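Local atomic coordinates of agarase (Pseudoalteromonas fuliginea, PDB entry 6XJ9), a protein that probably hydrolyses the beta-1,4 linkages of agarose, the galactan of red algal cell walls, as a glycoside hydrolase of family 50. Residues A[46-51]-A[72-77]; A[92-97]-A[202-207]; A[420-425]-A[444-449]. All coordinates share one frame; numbering follows the deposited sequence.

How the contacts relate
Contacts 1 and 2 lie in the carbohydrate-binding-module-like region, where each joins two antiparallel strands, and their centres are 15 Å apart. Contact 1 is only partly buried, with mostly polar side chains (and Val74) on one face; contact 2 is buried and sets aromatic and aliphatic groups beneath one face of its strand pair. They touch directly: Phe75 CZ of contact 1 packs 3.7 Å from Ile206 CD1 of contact 2. Contact 3 is about 31 Å from contact 2 between nearest atoms. Also buried, it joins a helix to an irregular loop and so depends on a leucine, an Asx turn and a salt bridge where the others have backbone ladders.

Contact 1 of 3, residues A[46-51]-A[72-77]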
loop_
_atom_site.group_PDB
_atom_site.type_symbol
_atom_site.label_atom_id
_atom_site.label_comp_id
_atom_site.label_asym_id
_atom_site.label_seq_id
_atom_site.Cartn_x
_atom_site.Cartn_y
_atom_site.Cartn_z
ATOM N N GLN A 46 32.162 -17.354 -4.606
ATOM C CA GLN A 46 32.854 -16.142 -5.004
ATOM C C GLN A 46 31.809 -15.038 -5.167
ATOM O O GLN A 46 30.641 -15.317 -5.441
ATOM C CB GLN A 46 33.687 -16.387 -6.268
ATOM C CG GLN A 46 32.869 -16.701 -7.519
ATOM C CD GLN A 46 32.790 -18.156 -7.940
ATOM O OE1 GLN A 46 32.443 -19.057 -7.167
ATOM N NE2 GLN A 46 33.078 -18.389 -9.212
ATOM N N SER A 47 32.234 -13.788 -4.963
ATOM C CA SER A 47 31.327 -12.656 -5.074
ATOM C C SER A 47 31.779 -11.713 -6.188
ATOM O O SER A 47 32.929 -11.756 -6.622
ATOM C CB SER A 47 31.170 -11.953 -3.757
ATOM O OG SER A 47 32.384 -11.333 -3.371
ATOM N N ASN A 48 30.840 -10.879 -6.653
ATOM C CA ASN A 48 31.049 -9.967 -7.761
ATOM C C ASN A 48 30.269 -8.697 -7.442
ATOM O O ASN A 48 29.035 -8.724 -7.424
ATOM C CB ASN A 48 30.578 -10.573 -9.091
ATOM C CG ASN A 48 31.197 -11.919 -9.419
ATOM O OD1 ASN A 48 32.120 -12.003 -10.228
ATOM N ND2 ASN A 48 30.699 -12.982 -8.800
ATOM N N SER A 49 30.993 -7.610 -7.132
ATOM C CA SER A 49 30.378 -6.372 -6.677
ATOM C C SER A 49 29.438 -6.657 -5.504
ATOM O O SER A 49 28.332 -6.111 -5.432
ATOM C CB SER A 49 29.641 -5.693 -7.809
ATOM O OG SER A 49 30.512 -5.449 -8.903
ATOM N N ALA A 50 29.871 -7.540 -4.600
ATOM C CA ALA A 50 29.057 -7.928 -3.458
ATOM C C ALA A 50 29.969 -8.303 -2.294
ATOM O O ALA A 50 30.910 -9.071 -2.466
ATOM C CB ALA A 50 28.135 -9.069 -3.830
ATOM N N ILE A 51 29.681 -7.741 -1.118
ATOM C CA ILE A 51 30.420 -8.064 0.088
ATOM C C ILE A 51 29.652 -9.149 0.839
ATOM O O ILE A 51 28.501 -8.937 1.218
ATOM C CB ILE A 51 30.633 -6.799 0.945
ATOM C CG1 ILE A 51 31.382 -5.718 0.160
ATOM C CG2 ILE A 51 31.351 -7.144 2.244
ATOM C CD1 ILE A 51 31.475 -4.391 0.872
ATOM N N SER A 72 26.673 -10.171 -7.731
ATOM C CA SER A 72 26.327 -11.574 -7.567
ATOM C C SER A 72 27.129 -12.266 -6.463
ATOM O O SER A 72 28.221 -11.841 -6.090
ATOM C CB SER A 72 26.471 -12.315 -8.872
ATOM O OG SER A 72 27.840 -12.566 -9.160
ATOM N N ILE A 73 26.555 -13.366 -5.964
ATOM C CA ILE A 73 27.298 -14.386 -5.245
ATOM C C ILE A 73 27.174 -15.668 -6.059
ATOM O O ILE A 73 26.081 -16.020 -6.513
ATOM C CB ILE A 73 26.783 -14.543 -3.798
ATOM C CG1 ILE A 73 27.454 -15.713 -3.069
ATOM C CG2 ILE A 73 25.262 -14.649 -3.770
ATOM C CD1 ILE A 73 27.427 -15.596 -1.567
ATOM N N VAL A 74 28.316 -16.320 -6.291
ATOM C CA VAL A 74 28.364 -17.508 -7.129
ATOM C C VAL A 74 28.864 -18.664 -6.272
ATOM O O VAL A 74 29.955 -18.593 -5.716
ATOM C CB VAL A 74 29.264 -17.296 -8.366
ATOM C CG1 VAL A 74 29.331 -18.542 -9.238
ATOM C CG2 VAL A 74 28.836 -16.092 -9.195
ATOM N N PHE A 75 28.030 -19.698 -6.138
ATOM C CA PHE A 75 28.422 -20.929 -5.473
ATOM C C PHE A 75 28.921 -21.910 -6.530
ATOM O O PHE A 75 28.189 -22.242 -7.460
ATOM C CB PHE A 75 27.243 -21.516 -4.695
ATOM C CG PHE A 75 26.632 -20.575 -3.686
ATOM C CD1 PHE A 75 27.136 -20.491 -2.399
ATOM C CD2 PHE A 75 25.545 -19.785 -4.021
ATOM C CE1 PHE A 75 26.560 -19.642 -1.464
ATOM C CE2 PHE A 75 24.979 -18.928 -3.090
ATOM C CZ PHE A 75 25.478 -18.861 -1.810
ATOM N N SER A 76 30.181 -22.340 -6.381
ATOM C CA SER A 76 30.807 -23.275 -7.301
ATOM C C SER A 76 31.641 -24.292 -6.520
ATOM O O SER A 76 32.470 -23.913 -5.696
ATOM C CB SER A 76 31.633 -22.533 -8.319
ATOM O OG SER A 76 32.086 -23.413 -9.330
ATOM N N PRO A 77 31.433 -25.614 -6.713
ATOM C CA PRO A 77 32.267 -26.621 -6.055
ATOM C C PRO A 77 33.560 -26.850 -6.834
ATOM O O PRO A 77 33.708 -26.348 -7.947
ATOM C CB PRO A 77 31.379 -27.872 -6.093
ATOM C CG PRO A 77 30.542 -27.707 -7.348
ATOM C CD PRO A 77 30.378 -26.211 -7.548
#
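Gln46 to Asn48 run antiparallel to Ser72 to Val74, forming a short ladder in the beta-rich CBM-like region, with the two strand axes 4.6 Å apart at closest and 158° between their directions. Ser47 faces Ile73 as a non-hydrogen-bonded pair. It is flanked by the hydrogen-bonded pairs Gln46-Val74 and Asn48-Ser72, each joined by two backbone bonds; Val74 N to Gln46 O, at 2.7 Å, is nearly straight. The ladder stops at Ser49, whose left-handed backbone breaks the strand before it resumes at Ala50 and pairs with 58-63. On its other side, strand 70-75 is bonded to strand 185-193, and there Ser76 OG also reaches Ala186 O.

Gln46, Asn48, Ser72 and Val74 share one face. The Gln46 chain turns at its second torsion and lies across Val74, with CG 3.8 Å from Val74 CB. Asn48 has its CG beside its own backbone N (chi1 -55°), which carries the amide over the neighbouring strand: ND2 comes within 2.9 Å of Ser72 OG and 3.6 Å of Val74 CG2. Ser47 and Ile73 occupy the other face, where both touch Val52. Beyond the break, Ala50 CB rests 3.6 Å from Ser72 O, and Ser47 OG ties the strands on either side of the Ser49 break together by donating a 2.8 Å hydrogen bond to Ala50 O.

Contact 2 of 3, residues A[92-97]-A[202-207]; sequences AFELAN and AIKSIS
The Phe93 ring carries Ile206 on one face: CG2 stands 3.8 Å above the ring plane, shifted toward the rim, in a CH-pi contact whose line to the centroid is 24° off the normal. CG1 of the same isoleucine, on the same side of the ring plane, lies beyond the rim, 3.7 Å from Phe93 CD2, so the two side chains cross at an angle. On the opposite face of the strands is the flat carboxylate of Glu94: Ser205 OG donates to its OE1 at 3.0 Å, and OE1 accepts with its anti lone pair, the one away from OE2.

Next along the apolar face, Leu95 and Ile203 lie side by side and point the same way, with CD2 of the leucine 3.5 Å from CG1 of the isoleucine. Ala96 and Ala202 pair on the same face as Glu94 and Ser205, their CB atoms 4.0 Å apart, and Tyr128 touches both; its ring also receives Lys204 in a cation-pi contact.

Both ends of the antiparallel ladder are pairs joined by two backbone bonds, Ala92-Ser207 and Ala96-Ala202, but the middle is not. Glu94 faces two residues: its O accepts from Lys204 N and its N donates to Ser205 O, while Lys204 has a helix-like backbone (phi -89°, psi -41°). This classic beta bulge puts an extra residue into strand 199-210. Phe93 and Leu95 reach on to Leu107 and Ile105 of strand 103-111, an arrangement consistent with the hydrophobic interior of the beta-sandwich expected of a carbohydrate-binding module.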
loop_
_atom_site.group_PDB
_atom_site.type_symbol
_atom_site.label_atom_id
_atom_site.label_comp_id
_atom_site.label_asym_id
_atom_site.label_seq_id
_atom_site.Cartn_x
_atom_site.Cartn_y
_atom_site.Cartn_z
ATOM N N ALA A 92 16.354 -25.546 -2.890
ATOM C CA ALA A 92 15.643 -24.647 -1.994
ATOM C C ALA A 92 16.623 -23.718 -1.288
ATOM O O ALA A 92 17.688 -24.157 -0.850
ATOM C CB ALA A 92 14.859 -25.459 -0.998
ATOM N N PHE A 93 16.239 -22.441 -1.176
ATOM C CA PHE A 93 17.036 -21.435 -0.493
ATOM C C PHE A 93 16.224 -20.836 0.650
ATOM O O PHE A 93 15.084 -20.417 0.458
ATOM C CB PHE A 93 17.438 -20.319 -1.463
ATOM C CG PHE A 93 18.241 -20.745 -2.669
ATOM C CD1 PHE A 93 17.638 -21.394 -3.736
ATOM C CD2 PHE A 93 19.601 -20.480 -2.749
ATOM C CE1 PHE A 93 18.373 -21.774 -4.852
ATOM C CE2 PHE A 93 20.336 -20.864 -3.865
ATOM C CZ PHE A 93 19.722 -21.508 -4.915
ATOM N N GLU A 94 16.825 -20.780 1.842
ATOM C CA GLU A 94 16.203 -20.095 2.960
ATOM C C GLU A 94 16.811 -18.700 3.079
ATOM O O GLU A 94 18.003 -18.569 3.372
ATOM C CB GLU A 94 16.372 -20.899 4.247
ATOM C CG GLU A 94 15.233 -21.861 4.497
ATOM C CD GLU A 94 15.263 -22.450 5.895
ATOM O OE1 GLU A 94 16.172 -23.264 6.166
ATOM O OE2 GLU A 94 14.402 -22.067 6.714
ATOM N N LEU A 95 15.977 -17.677 2.830
ATOM C CA LEU A 95 16.446 -16.328 2.544
ATOM C C LEU A 95 15.669 -15.305 3.360
ATOM O O LEU A 95 14.447 -15.362 3.435
ATOM C CB LEU A 95 16.286 -16.022 1.047
ATOM C CG LEU A 95 17.009 -16.958 0.075
ATOM C CD1 LEU A 95 16.603 -16.677 -1.366
ATOM C CD2 LEU A 95 18.523 -16.873 0.234
ATOM N N ALA A 96 16.404 -14.350 3.931
ATOM C CA ALA A 96 15.826 -13.156 4.522
ATOM C C ALA A 96 16.385 -11.929 3.807
ATOM O O ALA A 96 17.308 -12.043 3.010
ATOM C CB ALA A 96 16.125 -13.115 6.001
ATOM N N ASN A 97 15.822 -10.756 4.109
ATOM C CA ASN A 97 16.298 -9.526 3.501
ATOM C C ASN A 97 16.349 -8.443 4.575
ATOM O O ASN A 97 15.329 -7.852 4.915
ATOM C CB ASN A 97 15.459 -9.175 2.268
ATOM C CG ASN A 97 15.688 -7.775 1.740
ATOM O OD1 ASN A 97 16.603 -7.084 2.173
ATOM N ND2 ASN A 97 14.855 -7.352 0.808
ATOM N N ALA A 202 20.125 -12.298 3.034
ATOM C CA ALA A 202 20.649 -13.210 4.040
ATOM C C ALA A 202 20.328 -14.645 3.631
ATOM O O ALA A 202 19.177 -14.984 3.384
ATOM C CB ALA A 202 20.071 -12.862 5.397
ATOM N N ILE A 203 21.369 -15.481 3.557
ATOM C CA ILE A 203 21.226 -16.861 3.128
ATOM C C ILE A 203 21.512 -17.785 4.313
ATOM O O ILE A 203 22.647 -17.868 4.781
ATOM C CB ILE A 203 22.159 -17.125 1.933
ATOM C CG1 ILE A 203 21.918 -16.110 0.809
ATOM C CG2 ILE A 203 22.039 -18.567 1.455
ATOM C CD1 ILE A 203 23.006 -16.074 -0.242
ATOM N N LYS A 204 20.462 -18.474 4.781
ATOM C CA LYS A 204 20.527 -19.349 5.944
ATOM C C LYS A 204 20.908 -20.768 5.526
ATOM O O LYS A 204 21.692 -21.412 6.220
ATOM C CB LYS A 204 19.196 -19.352 6.705
ATOM C CG LYS A 204 19.133 -20.283 7.911
ATOM C CD LYS A 204 17.891 -20.110 8.757
ATOM C CE LYS A 204 17.936 -18.861 9.609
ATOM N NZ LYS A 204 16.816 -18.824 10.577
ATOM N N SER A 205 20.345 -21.246 4.406
ATOM C CA SER A 205 20.603 -22.594 3.915
ATOM C C SER A 205 20.232 -22.743 2.443
ATOM O O SER A 205 19.372 -22.032 1.917
ATOM C CB SER A 205 19.923 -23.654 4.755
ATOM O OG SER A 205 18.563 -23.804 4.389
ATOM N N ILE A 206 20.933 -23.675 1.793
ATOM C CA ILE A 206 20.641 -24.143 0.451
ATOM C C ILE A 206 20.622 -25.663 0.532
ATOM O O ILE A 206 21.495 -26.250 1.172
ATOM C CB ILE A 206 21.696 -23.643 -0.561
ATOM C CG1 ILE A 206 21.986 -22.146 -0.417
ATOM C CG2 ILE A 206 21.291 -23.996 -1.981
ATOM C CD1 ILE A 206 23.224 -21.692 -1.162
ATOM N N SER A 207 19.630 -26.280 -0.123
ATOM C CA SER A 207 19.395 -27.700 0.028
ATOM C C SER A 207 18.693 -28.253 -1.210
ATOM O O SER A 207 18.027 -27.514 -1.933
ATOM C CB SER A 207 18.594 -27.961 1.282
ATOM O OG SER A 207 17.395 -27.197 1.283
#

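Contact 3 of 3, residues A[420-425]-A[444-449]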
loop_
_atom_site.group_PDB
_atom_site.type_symbol
_atom_site.label_atom_id
_atom_site.label_comp_id
_atom_site.label_asym_id
_atom_site.label_seq_id
_atom_site.Cartn_x
_atom_site.Cartn_y
_atom_site.Cartn_z
ATOM N N VAL A 420 -14.895 5.996 -19.856
ATOM C CA VAL A 420 -14.375 5.849 -18.510
ATOM C C VAL A 420 -12.843 5.823 -18.578
ATOM O O VAL A 420 -12.154 6.412 -17.732
ATOM C CB VAL A 420 -14.998 4.619 -17.823
ATOM C CG1 VAL A 420 -14.196 4.137 -16.620
ATOM C CG2 VAL A 420 -16.443 4.895 -17.420
ATOM N N THR A 421 -12.317 5.189 -19.629
ATOM C CA THR A 421 -10.873 5.159 -19.854
ATOM C C THR A 421 -10.287 6.574 -19.937
ATOM O O THR A 421 -9.320 6.872 -19.242
ATOM C CB THR A 421 -10.493 4.278 -21.046
ATOM O OG1 THR A 421 -10.905 2.939 -20.743
ATOM C CG2 THR A 421 -9.003 4.289 -21.330
ATOM N N LEU A 422 -10.854 7.437 -20.795
ATOM C CA LEU A 422 -10.369 8.807 -20.935
ATOM C C LEU A 422 -10.407 9.527 -19.590
ATOM O O LEU A 422 -9.433 10.165 -19.198
ATOM C CB LEU A 422 -11.190 9.559 -21.992
ATOM C CG LEU A 422 -11.007 9.066 -23.429
ATOM C CD1 LEU A 422 -12.064 9.651 -24.358
ATOM C CD2 LEU A 422 -9.598 9.374 -23.947
ATOM N N ASP A 423 -11.534 9.400 -18.877
ATOM C CA ASP A 423 -11.695 10.026 -17.573
ATOM C C ASP A 423 -10.668 9.493 -16.573
ATOM O O ASP A 423 -10.122 10.261 -15.778
ATOM C CB ASP A 423 -13.143 9.938 -17.081
ATOM C CG ASP A 423 -14.085 10.832 -17.876
ATOM O OD1 ASP A 423 -13.612 11.490 -18.816
ATOM O OD2 ASP A 423 -15.275 10.864 -17.542
ATOM N N ARG A 424 -10.418 8.177 -16.600
ATOM C CA ARG A 424 -9.425 7.582 -15.713
ATOM C C ARG A 424 -8.063 8.224 -15.952
ATOM O O ARG A 424 -7.384 8.598 -14.997
ATOM C CB ARG A 424 -9.319 6.065 -15.907
ATOM C CG ARG A 424 -10.370 5.266 -15.151
ATOM C CD ARG A 424 -10.534 3.864 -15.716
ATOM N NE ARG A 424 -11.288 2.983 -14.827
ATOM C CZ ARG A 424 -11.516 1.696 -15.081
ATOM N NH1 ARG A 424 -11.052 1.150 -16.191
ATOM N NH2 ARG A 424 -12.205 0.964 -14.223
ATOM N N MET A 425 -7.669 8.345 -17.225
ATOM C CA MET A 425 -6.384 8.947 -17.540
ATOM C C MET A 425 -6.327 10.385 -17.022
ATOM O O MET A 425 -5.314 10.800 -16.462
ATOM C CB MET A 425 -6.084 8.900 -19.044
ATOM C CG MET A 425 -6.054 7.490 -19.606
ATOM S SD MET A 425 -5.021 6.389 -18.603
ATOM C CE MET A 425 -5.767 4.807 -18.994
ATOM N N ASN A 444 -10.750 11.434 -30.194
ATOM C CA ASN A 444 -11.022 12.038 -28.900
ATOM C C ASN A 444 -10.329 13.400 -28.852
ATOM O O ASN A 444 -9.301 13.624 -29.499
ATOM C CB ASN A 444 -10.718 11.108 -27.712
ATOM C CG ASN A 444 -9.420 11.432 -26.996
ATOM O OD1 ASN A 444 -9.387 12.285 -26.109
ATOM N ND2 ASN A 444 -8.344 10.761 -27.380
ATOM N N GLN A 445 -10.934 14.318 -28.109
ATOM C CA GLN A 445 -10.397 15.661 -27.978
ATOM C C GLN A 445 -10.232 15.981 -26.497
ATOM O O GLN A 445 -10.507 17.102 -26.076
ATOM C CB GLN A 445 -11.289 16.669 -28.713
ATOM C CG GLN A 445 -11.139 16.633 -30.233
ATOM C CD GLN A 445 -12.056 17.599 -30.948
ATOM O OE1 GLN A 445 -11.971 18.811 -30.788
ATOM N NE2 GLN A 445 -12.952 17.064 -31.756
ATOM N N LYS A 446 -9.737 14.998 -25.729
ATOM C CA LYS A 446 -9.635 15.104 -24.280
ATOM C C LYS A 446 -8.272 14.619 -23.775
ATOM O O LYS A 446 -7.751 15.186 -22.821
ATOM C CB LYS A 446 -10.723 14.268 -23.597
ATOM C CG LYS A 446 -12.061 14.964 -23.382
ATOM C CD LYS A 446 -13.218 13.996 -23.211
ATOM C CE LYS A 446 -13.012 12.965 -22.119
ATOM N NZ LYS A 446 -13.577 13.407 -20.820
ATOM N N VAL A 447 -7.731 13.543 -24.371
ATOM C CA VAL A 447 -6.440 13.021 -23.943
ATOM C C VAL A 447 -5.583 12.769 -25.180
ATOM O O VAL A 447 -5.998 12.010 -26.058
ATOM C CB VAL A 447 -6.574 11.728 -23.108
ATOM C CG1 VAL A 447 -5.222 11.230 -22.611
ATOM C CG2 VAL A 447 -7.538 11.884 -21.936
ATOM N N PRO A 448 -4.365 13.362 -25.261
ATOM C CA PRO A 448 -3.450 13.122 -26.382
ATOM C C PRO A 448 -3.060 11.643 -26.412
ATOM O O PRO A 448 -3.170 10.952 -25.395
ATOM C CB PRO A 448 -2.208 13.973 -26.049
ATOM C CG PRO A 448 -2.706 14.986 -25.042
ATOM C CD PRO A 448 -3.793 14.280 -24.262
ATOM N N TYR A 449 -2.624 11.176 -27.585
ATOM C CA TYR A 449 -2.409 9.755 -27.801
ATOM C C TYR A 449 -1.217 9.555 -28.731
ATOM O O TYR A 449 -0.848 10.451 -29.478
ATOM C CB TYR A 449 -3.677 9.085 -28.330
ATOM C CG TYR A 449 -4.086 9.522 -29.717
ATOM C CD1 TYR A 449 -4.942 10.601 -29.894
ATOM C CD2 TYR A 449 -3.614 8.875 -30.851
ATOM C CE1 TYR A 449 -5.322 11.011 -31.164
ATOM C CE2 TYR A 449 -3.978 9.285 -32.130
ATOM C CZ TYR A 449 -4.839 10.358 -32.284
ATOM O OH TYR A 449 -5.225 10.772 -33.535
#
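Leu422 is the main side chain of the helix at this contact, and the loop 444-449 bends around it. Its CD2 lies 3.6 Å from Asn444 OD1 and 3.8 Å from Val447 CG2, while its CD1 packs 3.9 Å from Asn444 CB; the leucine and asparagine side chains run antiparallel alongside one another. Met425 adds a looser touch, CB to Val447 CG1. At the outer side, Lys446 lays its CE across Leu422 CB, and bends at its last two torsions (chi3 54°, chi4 93°) turn NZ toward the helix. There it forms a salt bridge with Asp423, meeting OD1 end-on at 2.8 Å.

What shapes the loop for this fit is Asn444. Its OD1 accepts from Lys446 N, which makes an Asx turn, and from Val447 N at 2.7 Å. The Val447 N-H comes in the amide plane on a lone pair, while that of Lys446 approaches tilted 35° from it. ND2 returns a bond to Val447 O at 3.0 Å, so the amide is gripped on both of its polar atoms and its rotation is fixed; ND2 also bonds Tyr441 O. The ammonium of Lys446 has a further partner in Ser257 O, which helps to hold it in place beside the carboxylate.

Seen more widely, the contact clamps helix 413-428 to the loop that runs into strand 449-453, an order consistent with the catalytic (beta/alpha)8 barrel of GH50 enzymes. Met425 leans on Ile305 of strand 299-305, and Tyr449, which opens strand 449-453, is backbone-bonded to Trp500 and to Val502 of strand 501-506.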